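Local coordinates for protein DyP2 (Amycolatopsis sp. ATCC 39116, PDB 4G2C) that binds heme and manganese and, as a multifunctional dye peroxidase of a lignin-reactive bacterium, probably oxidises dyes and lignin-related compounds with hydrogen peroxide, at residues A[224-229]-A[372-377]; A[57-62]-A[252-257]. One frame throughout, in Å; residues are numbered along the deposited sequence.

In the fold
From the N terminus, the loop 57-62 comes first, between helix 45-53 and strand 66-74; 224-229 follows and leads into helix 228-237, then 252-257 with strand 255-256, and last 372-377 at the start of strand 374-380. Contact 2 joins the first and third of these across 189 intervening residues, and contact 1 the second and fourth across 142, so the two closures cross rather than nest. Their centres lie 8 Å apart, and they meet directly: R376 reaches N57 and I58, and F226 packs on V253. Both reach the sheet that includes strands 267-278 and 402-409, and contact 1 extends from there to the heme pocket through R375.

Contact 1 (A[224-229]-A[372-377]); sequences PLFLTE and LMARRG. With HEM (protoporphyrin IX containing Fe), chain C; ACT (acetate ion), chain O; ACT (acetate ion), chain X.
The ring of P224 lies against the backbone entering strand 374-380: its CD is 3.3 Å from M373 O, and its CG reaches the methyl of A374. F226 meets that same methyl with the edge of its ring, CE2 standing 4.0 Å from A374 CB and the methyl lying in the ring plane. The guanidinium of R376 is layered between two neighbours, with A374 CB 3.5 Å above one face and an acetate, probably from the crystallisation liquor, over the opposite one. Its chain bends at chi2 (-77°), which lets NH1 donate to R375 O from above that carbonyl plane. NE and NH2 bond to N57 O and I58 O, so three backbone carbonyls fix its rotation. A water at the guanidinium edge accepts from R376 NH1 at 2.9 Å and lies 2.8 Å from P224 O, bridging the segments.

R375 belongs to the heme pocket. Bent at chi3 (-70°), it lays one guanidinium face over pyrrole D near C4D while NH2 points to a propionate, R375 NH2 to heme O2A being 2.6 Å at 165°; NH1 adds a weak bond. Replacing R375 with leucine would probably leave this carboxylate short of a charged partner and S222 O without its NH2 donor.

Around the contact, L227 takes the N-cap position of helix 228-237, A374 pairs with F408 of strand 402-409, and M373 packs against helix 416-424.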
ATOM      1  N   PRO A 224       9.757   1.733  -0.104  1.00 26.12           N
ATOM      2  CA  PRO A 224      11.008   1.047  -0.466  1.00 24.70           C
ATOM      3  C   PRO A 224      11.437   1.449  -1.878  1.00 26.04           C
ATOM      4  O   PRO A 224      10.605   1.450  -2.781  1.00 24.61           O
ATOM      5  CB  PRO A 224      10.613  -0.434  -0.444  1.00 27.74           C
ATOM      6  CG  PRO A 224       9.121  -0.434  -0.711  1.00 25.54           C
ATOM      7  CD  PRO A 224       8.624   0.800   0.013  1.00 24.06           C
ATOM      8  N   LEU A 225      12.699   1.825  -2.061  1.00 24.64           N
ATOM      9  CA  LEU A 225      13.189   2.185  -3.391  1.00 23.63           C
ATOM     10  C   LEU A 225      14.078   1.074  -3.959  1.00 26.21           C
ATOM     11  O   LEU A 225      15.143   0.782  -3.414  1.00 23.68           O
ATOM     12  CB  LEU A 225      13.943   3.519  -3.360  1.00 22.92           C
ATOM     13  CG  LEU A 225      13.148   4.695  -2.765  1.00 25.02           C
ATOM     14  CD1 LEU A 225      13.916   6.017  -2.798  1.00 19.34           C
ATOM     15  CD2 LEU A 225      11.796   4.825  -3.485  1.00 29.59           C
ATOM     16  N   PHE A 226      13.629   0.455  -5.049  1.00 20.72           N
ATOM     17  CA  PHE A 226      14.348  -0.663  -5.647  1.00 21.82           C
ATOM     18  C   PHE A 226      15.335  -0.203  -6.718  1.00 21.19           C
ATOM     19  O   PHE A 226      16.200  -0.958  -7.139  1.00 26.42           O
ATOM     20  CB  PHE A 226      13.355  -1.678  -6.238  1.00 19.06           C
ATOM     21  CG  PHE A 226      12.274  -2.085  -5.283  1.00 20.32           C
ATOM     22  CD1 PHE A 226      12.545  -2.976  -4.254  1.00 21.28           C
ATOM     23  CD2 PHE A 226      10.988  -1.543  -5.387  1.00 20.54           C
ATOM     24  CE1 PHE A 226      11.549  -3.343  -3.351  1.00 19.04           C
ATOM     25  CE2 PHE A 226       9.988  -1.907  -4.499  1.00 19.13           C
ATOM     26  CZ  PHE A 226      10.266  -2.818  -3.478  1.00 21.37           C
ATOM     27  N   LEU A 227      15.186   1.037  -7.161  1.00 21.70           N
ATOM     28  CA  LEU A 227      16.006   1.585  -8.235  1.00 28.69           C
ATOM     29  C   LEU A 227      16.994   2.603  -7.681  1.00 29.66           C
ATOM     30  O   LEU A 227      16.637   3.476  -6.877  1.00 24.22           O
ATOM     31  CB  LEU A 227      15.123   2.235  -9.308  1.00 26.21           C
ATOM     32  CG  LEU A 227      14.041   1.283  -9.835  1.00 30.03           C
ATOM     33  CD1 LEU A 227      13.183   1.946 -10.917  1.00 24.71           C
ATOM     34  CD2 LEU A 227      14.679   0.001 -10.353  1.00 25.57           C
ATOM     35  N   THR A 228      18.240   2.476  -8.109  1.00 26.53           N
ATOM     36  CA  THR A 228      19.300   3.311  -7.579  1.00 30.98           C
ATOM     37  C   THR A 228      19.034   4.757  -7.941  1.00 30.31           C
ATOM     38  O   THR A 228      19.360   5.658  -7.174  1.00 27.80           O
ATOM     39  CB  THR A 228      20.672   2.873  -8.125  1.00 32.13           C
ATOM     40  OG1 THR A 228      20.941   1.534  -7.685  1.00 33.67           O
ATOM     41  CG2 THR A 228      21.763   3.787  -7.612  1.00 34.78           C
ATOM     42  N   GLU A 229      18.435   4.958  -9.117  1.00 30.48           N
ATOM     43  CA  GLU A 229      18.076   6.286  -9.613  1.00 31.84           C
ATOM     44  C   GLU A 229      17.018   6.925  -8.707  1.00 29.06           C
ATOM     45  O   GLU A 229      16.929   8.150  -8.599  1.00 26.65           O
ATOM     46  CB  GLU A 229      17.526   6.206 -11.055  1.00 30.90           C
ATOM     47  CG  GLU A 229      18.539   5.816 -12.153  1.00 34.35           C
ATOM     48  CD  GLU A 229      18.874   4.325 -12.198  1.00 30.28           C
ATOM     49  OE1 GLU A 229      18.294   3.545 -11.415  1.00 28.64           O
ATOM     50  OE2 GLU A 229      19.728   3.931 -13.023  1.00 34.58           O
ATOM     51  N   LEU A 372       9.071  -4.894   5.095  1.00 20.92           N
ATOM     52  CA  LEU A 372       8.576  -3.691   4.436  1.00 20.73           C
ATOM     53  C   LEU A 372       8.214  -3.986   2.988  1.00 24.95           C
ATOM     54  O   LEU A 372       8.763  -4.901   2.374  1.00 22.11           O
ATOM     55  CB  LEU A 372       9.612  -2.565   4.500  1.00 20.16           C
ATOM     56  CG  LEU A 372      10.028  -2.134   5.912  1.00 22.67           C
ATOM     57  CD1 LEU A 372      10.982  -0.924   5.878  1.00 22.74           C
ATOM     58  CD2 LEU A 372       8.806  -1.820   6.729  1.00 20.67           C
ATOM     59  N   MET A 373       7.306  -3.189   2.435  1.00 21.95           N
ATOM     60  CA  MET A 373       6.750  -3.512   1.141  1.00 22.00           C
ATOM     61  C   MET A 373       6.382  -2.281   0.318  1.00 21.23           C
ATOM     62  O   MET A 373       6.185  -1.201   0.850  1.00 17.28           O
ATOM     63  CB  MET A 373       5.521  -4.406   1.334  1.00 19.35           C
ATOM     64  CG  MET A 373       4.259  -3.622   1.595  1.00 19.72           C
ATOM     65  SD  MET A 373       3.034  -4.545   2.501  1.00 26.61           S
ATOM     66  CE  MET A 373       3.846  -4.737   4.093  1.00 22.12           C
ATOM     67  N   ALA A 374       6.292  -2.478  -0.993  1.00 19.51           N
ATOM     68  CA  ALA A 374       5.816  -1.472  -1.925  1.00 19.59           C
ATOM     69  C   ALA A 374       4.290  -1.296  -1.862  1.00 23.45           C
ATOM     70  O   ALA A 374       3.541  -2.200  -2.220  1.00 23.21           O
ATOM     71  CB  ALA A 374       6.212  -1.869  -3.322  1.00 21.65           C
ATOM     72  N   ARG A 375       3.842  -0.122  -1.435  1.00 22.22           N
ATOM     73  CA  ARG A 375       2.417   0.181  -1.367  1.00 21.68           C
ATOM     74  C   ARG A 375       2.010   0.935  -2.631  1.00 26.91           C
ATOM     75  O   ARG A 375       2.709   1.858  -3.066  1.00 26.21           O
ATOM     76  CB  ARG A 375       2.106   1.016  -0.122  1.00 21.46           C
ATOM     77  CG  ARG A 375       2.424   0.326   1.225  1.00 18.67           C
ATOM     78  CD  ARG A 375       2.133   1.264   2.439  1.00 23.24           C
ATOM     79  NE  ARG A 375       3.114   2.351   2.487  1.00 22.14           N
ATOM     80  CZ  ARG A 375       2.843   3.634   2.695  1.00 24.74           C
ATOM     81  NH1 ARG A 375       1.590   4.044   2.917  1.00 22.87           N
ATOM     82  NH2 ARG A 375       3.843   4.511   2.684  1.00 22.29           N
ATOM     83  N   ARG A 376       0.881   0.544  -3.216  1.00 21.86           N
ATOM     84  CA  ARG A 376       0.413   1.143  -4.464  1.00 24.39           C
ATOM     85  C   ARG A 376      -1.087   1.396  -4.417  1.00 24.44           C
ATOM     86  O   ARG A 376      -1.768   1.269  -5.434  1.00 24.51           O
ATOM     87  CB  ARG A 376       0.710   0.199  -5.635  1.00 22.22           C
ATOM     88  CG  ARG A 376       2.170  -0.208  -5.756  1.00 20.51           C
ATOM     89  CD  ARG A 376       2.999   0.919  -6.360  1.00 18.37           C
ATOM     90  NE  ARG A 376       4.370   0.488  -6.600  1.00 23.66           N
ATOM     91  CZ  ARG A 376       5.410   0.815  -5.834  1.00 25.50           C
ATOM     92  NH1 ARG A 376       5.234   1.601  -4.775  1.00 20.21           N
ATOM     93  NH2 ARG A 376       6.626   0.363  -6.131  1.00 21.53           N
ATOM     94  N   GLY A 377      -1.603   1.744  -3.239  1.00 27.56           N
ATOM     95  CA  GLY A 377      -3.033   1.897  -3.039  1.00 20.64           C
ATOM     96  C   GLY A 377      -3.613   3.139  -3.685  1.00 28.03           C
ATOM     97  O   GLY A 377      -2.884   4.026  -4.126  1.00 23.67           O
TER
HETATM   98  CHA HEM C 501       2.136   4.800   6.020  1.00 22.15           C
HETATM   99  CHB HEM C 501      -2.652   5.564   6.356  1.00 20.71           C
HETATM  100  CHC HEM C 501      -3.520   0.847   5.583  1.00 21.54           C
HETATM  101  CHD HEM C 501       1.222  -0.010   6.041  1.00 18.68           C
HETATM  102  C1A HEM C 501       0.920   5.423   6.162  1.00 21.21           C
HETATM  103  C2A HEM C 501       0.725   6.846   6.348  1.00 21.68           C
HETATM  104  C3A HEM C 501      -0.596   7.049   6.434  1.00 19.59           C
HETATM  105  C4A HEM C 501      -1.277   5.773   6.305  1.00 21.42           C
HETATM  106  CMA HEM C 501      -1.297   8.402   6.638  1.00 20.23           C
HETATM  107  CAA HEM C 501       1.863   7.902   6.423  1.00 17.30           C
HETATM  108  CBA HEM C 501       2.260   8.323   5.004  1.00 21.83           C
HETATM  109  CGA HEM C 501       3.287   7.391   4.402  1.00 24.10           C
HETATM  110  O1A HEM C 501       4.347   7.157   5.010  1.00 23.82           O
HETATM  111  O2A HEM C 501       3.058   6.864   3.293  1.00 28.37           O
HETATM  112  C1B HEM C 501      -3.329   4.365   6.188  1.00 22.81           C
HETATM  113  C2B HEM C 501      -4.775   4.147   6.179  1.00 22.40           C
HETATM  114  C3B HEM C 501      -4.994   2.835   5.962  1.00 22.78           C
HETATM  115  C4B HEM C 501      -3.715   2.185   5.808  1.00 21.09           C
HETATM  116  CMB HEM C 501      -5.842   5.248   6.408  1.00 20.91           C
HETATM  117  CAB HEM C 501      -6.332   2.073   5.841  1.00 21.85           C
HETATM  118  CBB HEM C 501      -7.466   2.716   5.551  1.00 18.85           C
HETATM  119  C1C HEM C 501      -2.313   0.197   5.720  1.00 23.66           C
HETATM  120  C2C HEM C 501      -2.124  -1.243   5.790  1.00 24.26           C
HETATM  121  C3C HEM C 501      -0.805  -1.472   5.900  1.00 20.73           C
HETATM  122  C4C HEM C 501      -0.130  -0.189   5.908  1.00 19.66           C
HETATM  123  CMC HEM C 501      -3.250  -2.314   5.708  1.00 18.99           C
HETATM  124  CAC HEM C 501      -0.095  -2.840   6.045  1.00 17.92           C
HETATM  125  CBC HEM C 501      -0.753  -3.928   6.476  1.00 19.74           C
HETATM  126  C1D HEM C 501       1.902   1.189   6.020  1.00 22.96           C
HETATM  127  C2D HEM C 501       3.334   1.301   5.929  1.00 22.93           C
HETATM  128  C3D HEM C 501       3.594   2.800   5.905  1.00 24.59           C
HETATM  129  C4D HEM C 501       2.321   3.440   6.002  1.00 22.17           C
HETATM  130  CMD HEM C 501       4.354   0.152   5.854  1.00 20.06           C
HETATM  131  CAD HEM C 501       4.931   3.511   5.843  1.00 23.25           C
HETATM  132  CBD HEM C 501       5.493   3.370   7.243  1.00 21.30           C
HETATM  133  CGD HEM C 501       6.881   3.938   7.148  1.00 24.06           C
HETATM  134  O1D HEM C 501       7.665   3.434   6.301  1.00 18.78           O
HETATM  135  O2D HEM C 501       7.162   4.920   7.888  1.00 25.23           O
HETATM  136  NA  HEM C 501      -0.308   4.804   6.130  1.00 16.48           N
HETATM  137  NB  HEM C 501      -2.729   3.142   5.954  1.00 24.81           N
HETATM  138  NC  HEM C 501      -1.072   0.809   5.797  1.00 20.42           N
HETATM  139  ND  HEM C 501       1.351   2.465   6.060  1.00 20.39           N
HETATM  140 FE   HEM C 501      -0.755   2.831   6.179  1.00 20.00          FE
HETATM  141  C   ACT O 513      -0.659   4.291  -0.758  1.00 36.98           C
HETATM  142  O   ACT O 513       0.472   4.296  -1.308  1.00 35.35           O
HETATM  143  OXT ACT O 513      -1.063   3.205  -0.265  1.00 39.10           O
HETATM  144  CH3 ACT O 513      -1.497   5.533  -0.703  1.00 37.98           C
HETATM  145  C   ACT X 522       8.240   4.071  -5.803  1.00 37.13           C
HETATM  146  O   ACT X 522       7.137   4.037  -6.395  1.00 35.06           O
HETATM  147  OXT ACT X 522       8.676   2.970  -5.372  1.00 38.49           O
HETATM  148  CH3 ACT X 522       8.991   5.360  -5.627  1.00 36.99           C
HETATM  149  O   HOH W   1       7.919   1.610  -3.562  1.00 33.98           O

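Contact 2 (A[57-62]-A[252-257]). With ACT (acetate ion), chain X.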
ATOM      1  N   ASN A  57       4.432  -0.426 -12.483  1.00 22.62           N
ATOM      2  CA  ASN A  57       3.788  -0.253 -11.182  1.00 22.85           C
ATOM      3  C   ASN A  57       4.437  -1.085 -10.073  1.00 24.59           C
ATOM      4  O   ASN A  57       4.079  -0.951  -8.905  1.00 20.19           O
ATOM      5  CB  ASN A  57       2.275  -0.514 -11.264  1.00 20.36           C
ATOM      6  CG  ASN A  57       1.507   0.086 -10.086  1.00 20.72           C
ATOM      7  OD1 ASN A  57       1.854   1.158  -9.572  1.00 24.50           O
ATOM      8  ND2 ASN A  57       0.467  -0.602  -9.651  1.00 20.69           N
ATOM      9  N   ILE A  58       5.405  -1.929 -10.437  1.00 21.64           N
ATOM     10  CA  ILE A  58       5.991  -2.828  -9.459  1.00 23.14           C
ATOM     11  C   ILE A  58       7.261  -2.235  -8.838  1.00 20.63           C
ATOM     12  O   ILE A  58       7.274  -1.914  -7.661  1.00 20.96           O
ATOM     13  CB  ILE A  58       6.234  -4.245 -10.041  1.00 24.72           C
ATOM     14  CG1 ILE A  58       4.900  -4.902 -10.429  1.00 24.19           C
ATOM     15  CG2 ILE A  58       6.948  -5.116  -9.020  1.00 19.24           C
ATOM     16  CD1 ILE A  58       5.027  -6.129 -11.361  1.00 20.50           C
ATOM     17  N   LEU A  59       8.315  -2.085  -9.630  1.00 23.83           N
ATOM     18  CA  LEU A  59       9.559  -1.482  -9.136  1.00 29.35           C
ATOM     19  C   LEU A  59       9.411   0.034  -8.905  1.00 26.98           C
ATOM     20  O   LEU A  59      10.202   0.650  -8.189  1.00 26.97           O
ATOM     21  CB  LEU A  59      10.729  -1.762 -10.090  1.00 20.73           C
ATOM     22  CG  LEU A  59      11.300  -3.174 -10.256  1.00 26.52           C
ATOM     23  CD1 LEU A  59      12.352  -3.184 -11.343  1.00 23.60           C
ATOM     24  CD2 LEU A  59      11.902  -3.739  -8.948  1.00 22.54           C
ATOM     25  N   LYS A  60       8.387   0.621  -9.510  1.00 28.14           N
ATOM     26  CA  LYS A  60       8.140   2.058  -9.414  1.00 26.25           C
ATOM     27  C   LYS A  60       6.650   2.295  -9.650  1.00 26.74           C
ATOM     28  O   LYS A  60       6.122   1.881 -10.673  1.00 24.73           O
ATOM     29  CB  LYS A  60       8.935   2.770 -10.507  1.00 29.50           C
ATOM     30  CG  LYS A  60       8.592   4.243 -10.697  1.00 31.55           C
ATOM     31  CD  LYS A  60       9.567   5.081  -9.945  1.00 30.47           C
ATOM     32  CE  LYS A  60       9.236   6.549 -10.018  1.00 31.60           C
ATOM     33  NZ  LYS A  60       9.762   7.198  -8.791  1.00 36.09           N
ATOM     34  N   ALA A  61       5.970   2.954  -8.717  1.00 25.85           N
ATOM     35  CA  ALA A  61       4.520   3.136  -8.831  1.00 23.33           C
ATOM     36  C   ALA A  61       4.107   3.798 -10.155  1.00 22.41           C
ATOM     37  O   ALA A  61       4.856   4.581 -10.715  1.00 28.65           O
ATOM     38  CB  ALA A  61       3.989   3.944  -7.644  1.00 20.49           C
ATOM     39  N   HIS A  62       2.923   3.482 -10.664  1.00 21.34           N
ATOM     40  CA  HIS A  62       2.429   4.166 -11.854  1.00 19.78           C
ATOM     41  C   HIS A  62       1.398   5.197 -11.410  1.00 20.75           C
ATOM     42  O   HIS A  62       0.639   4.953 -10.473  1.00 21.30           O
ATOM     43  CB  HIS A  62       1.823   3.170 -12.842  1.00 21.78           C
ATOM     44  CG  HIS A  62       1.677   3.700 -14.240  1.00 23.84           C
ATOM     45  ND1 HIS A  62       0.743   4.654 -14.586  1.00 20.26           N
ATOM     46  CD2 HIS A  62       2.341   3.393 -15.382  1.00 18.18           C
ATOM     47  CE1 HIS A  62       0.839   4.915 -15.876  1.00 20.41           C
ATOM     48  NE2 HIS A  62       1.804   4.167 -16.381  1.00 22.85           N
ATOM     49  N   GLN A 252      13.081  -8.107  -2.570  1.00 22.45           N
ATOM     50  CA  GLN A 252      12.010  -7.692  -1.657  1.00 22.77           C
ATOM     51  C   GLN A 252      10.671  -7.448  -2.386  1.00 23.32           C
ATOM     52  O   GLN A 252       9.690  -7.057  -1.773  1.00 20.43           O
ATOM     53  CB  GLN A 252      12.413  -6.462  -0.834  1.00 18.25           C
ATOM     54  CG  GLN A 252      11.565  -6.286   0.433  1.00 26.71           C
ATOM     55  CD  GLN A 252      12.322  -5.630   1.577  1.00 27.39           C
ATOM     56  OE1 GLN A 252      13.535  -5.795   1.710  1.00 31.40           O
ATOM     57  NE2 GLN A 252      11.609  -4.874   2.402  1.00 27.00           N
ATOM     58  N   VAL A 253      10.638  -7.680  -3.696  1.00 21.78           N
ATOM     59  CA  VAL A 253       9.417  -7.464  -4.457  1.00 19.33           C
ATOM     60  C   VAL A 253       9.307  -8.430  -5.631  1.00 21.87           C
ATOM     61  O   VAL A 253       8.223  -8.904  -5.938  1.00 21.72           O
ATOM     62  CB  VAL A 253       9.292  -5.987  -4.932  1.00 23.87           C
ATOM     63  CG1 VAL A 253      10.396  -5.633  -5.926  1.00 17.64           C
ATOM     64  CG2 VAL A 253       7.921  -5.727  -5.524  1.00 21.30           C
ATOM     65  N   LEU A 254      10.430  -8.745  -6.273  1.00 21.41           N
ATOM     66  CA  LEU A 254      10.389  -9.587  -7.462  1.00 20.47           C
ATOM     67  C   LEU A 254      10.478 -11.075  -7.145  1.00 25.99           C
ATOM     68  O   LEU A 254      11.173 -11.496  -6.210  1.00 25.55           O
ATOM     69  CB  LEU A 254      11.496  -9.216  -8.434  1.00 19.77           C
ATOM     70  CG  LEU A 254      11.475  -7.800  -9.002  1.00 22.73           C
ATOM     71  CD1 LEU A 254      12.635  -7.612  -9.991  1.00 24.12           C
ATOM     72  CD2 LEU A 254      10.136  -7.514  -9.681  1.00 15.99           C
ATOM     73  N   VAL A 255       9.781 -11.855  -7.962  1.00 23.82           N
ATOM     74  CA  VAL A 255       9.718 -13.306  -7.852  1.00 26.12           C
ATOM     75  C   VAL A 255       9.863 -13.862  -9.272  1.00 26.81           C
ATOM     76  O   VAL A 255       9.237 -13.354 -10.204  1.00 25.36           O
ATOM     77  CB  VAL A 255       8.331 -13.748  -7.310  1.00 24.38           C
ATOM     78  CG1 VAL A 255       8.277 -15.230  -7.119  1.00 21.92           C
ATOM     79  CG2 VAL A 255       7.987 -13.017  -5.993  1.00 25.72           C
ATOM     80  N   PRO A 256      10.699 -14.895  -9.446  1.00 24.27           N
ATOM     81  CA  PRO A 256      10.774 -15.555 -10.753  1.00 24.62           C
ATOM     82  C   PRO A 256       9.380 -16.013 -11.157  1.00 26.22           C
ATOM     83  O   PRO A 256       8.650 -16.532 -10.318  1.00 27.41           O
ATOM     84  CB  PRO A 256      11.681 -16.762 -10.489  1.00 31.26           C
ATOM     85  CG  PRO A 256      12.519 -16.357  -9.259  1.00 29.39           C
ATOM     86  CD  PRO A 256      11.647 -15.450  -8.458  1.00 23.78           C
ATOM     87  N   ASP A 257       9.008 -15.793 -12.415  1.00 25.75           N
ATOM     88  CA  ASP A 257       7.701 -16.191 -12.919  1.00 26.40           C
ATOM     89  C   ASP A 257       7.729 -17.669 -13.326  1.00 29.21           C
ATOM     90  O   ASP A 257       8.259 -18.023 -14.374  1.00 28.16           O
ATOM     91  CB  ASP A 257       7.329 -15.314 -14.110  1.00 27.32           C
ATOM     92  CG  ASP A 257       5.919 -15.550 -14.585  1.00 26.40           C
ATOM     93  OD1 ASP A 257       5.248 -16.438 -14.013  1.00 25.67           O
ATOM     94  OD2 ASP A 257       5.489 -14.855 -15.534  1.00 23.62           O
TER
HETATM   95  C   ACT X 522       8.240   4.071  -5.803  1.00 37.13           C
HETATM   96  O   ACT X 522       7.137   4.037  -6.395  1.00 35.06           O
HETATM   97  OXT ACT X 522       8.676   2.970  -5.372  1.00 38.49           O
HETATM   98  CH3 ACT X 522       8.991   5.360  -5.627  1.00 36.99           C
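I58 overlaps V253 and L254 through its branch methyl: I58 CG2 is 3.7 Å from V253 CG2 and 4.0 Å from L254 CD2. The first torsion of I58 (chi1 -64°) sets CG2 opposite its own backbone N, on the side facing 252-257, and leaves CG1 out of the closest approaches. L59 repeats the pattern with its end, L59 CD2 lying 3.9 Å from V253 CG1 and 4.1 Å from L254 CD1. The two leucines meet at about a right angle, whereas I58 crosses V253 at a slant. V253 divides its methyls between the two partners. With chi1 at 65°, CG1 sits between the backbone N and the carbonyl carbon and meets L59, while CG2 goes to I58. The four residues are buried, and the distances fit purely apolar contact.

In the dimeric alpha+beta barrel fold of dye-decolorising peroxidases, with its two ferredoxin-like halves, this contact probably lies where the two meet. The loop 57-62 leads to strand 66-74 of the first antiparallel sheet, and V255 just beyond L254 pairs with G268 of strand 267-278 in the second. F408 of strand 402-409 touches both I58 and V253, and F226 covers L59 and V253 from another side. The heme is about 13 Å from the V253 side chain.

The loop is also tied to itself, since H62 N donates to N57 OD1 at 2.8 Å, tilted from the amide plane. K60 pairs with D230 of helix 228-237 in a salt bridge, and A61 N donates an almost straight 2.8 Å bond to O of the acetate that lies over R376, at 173°.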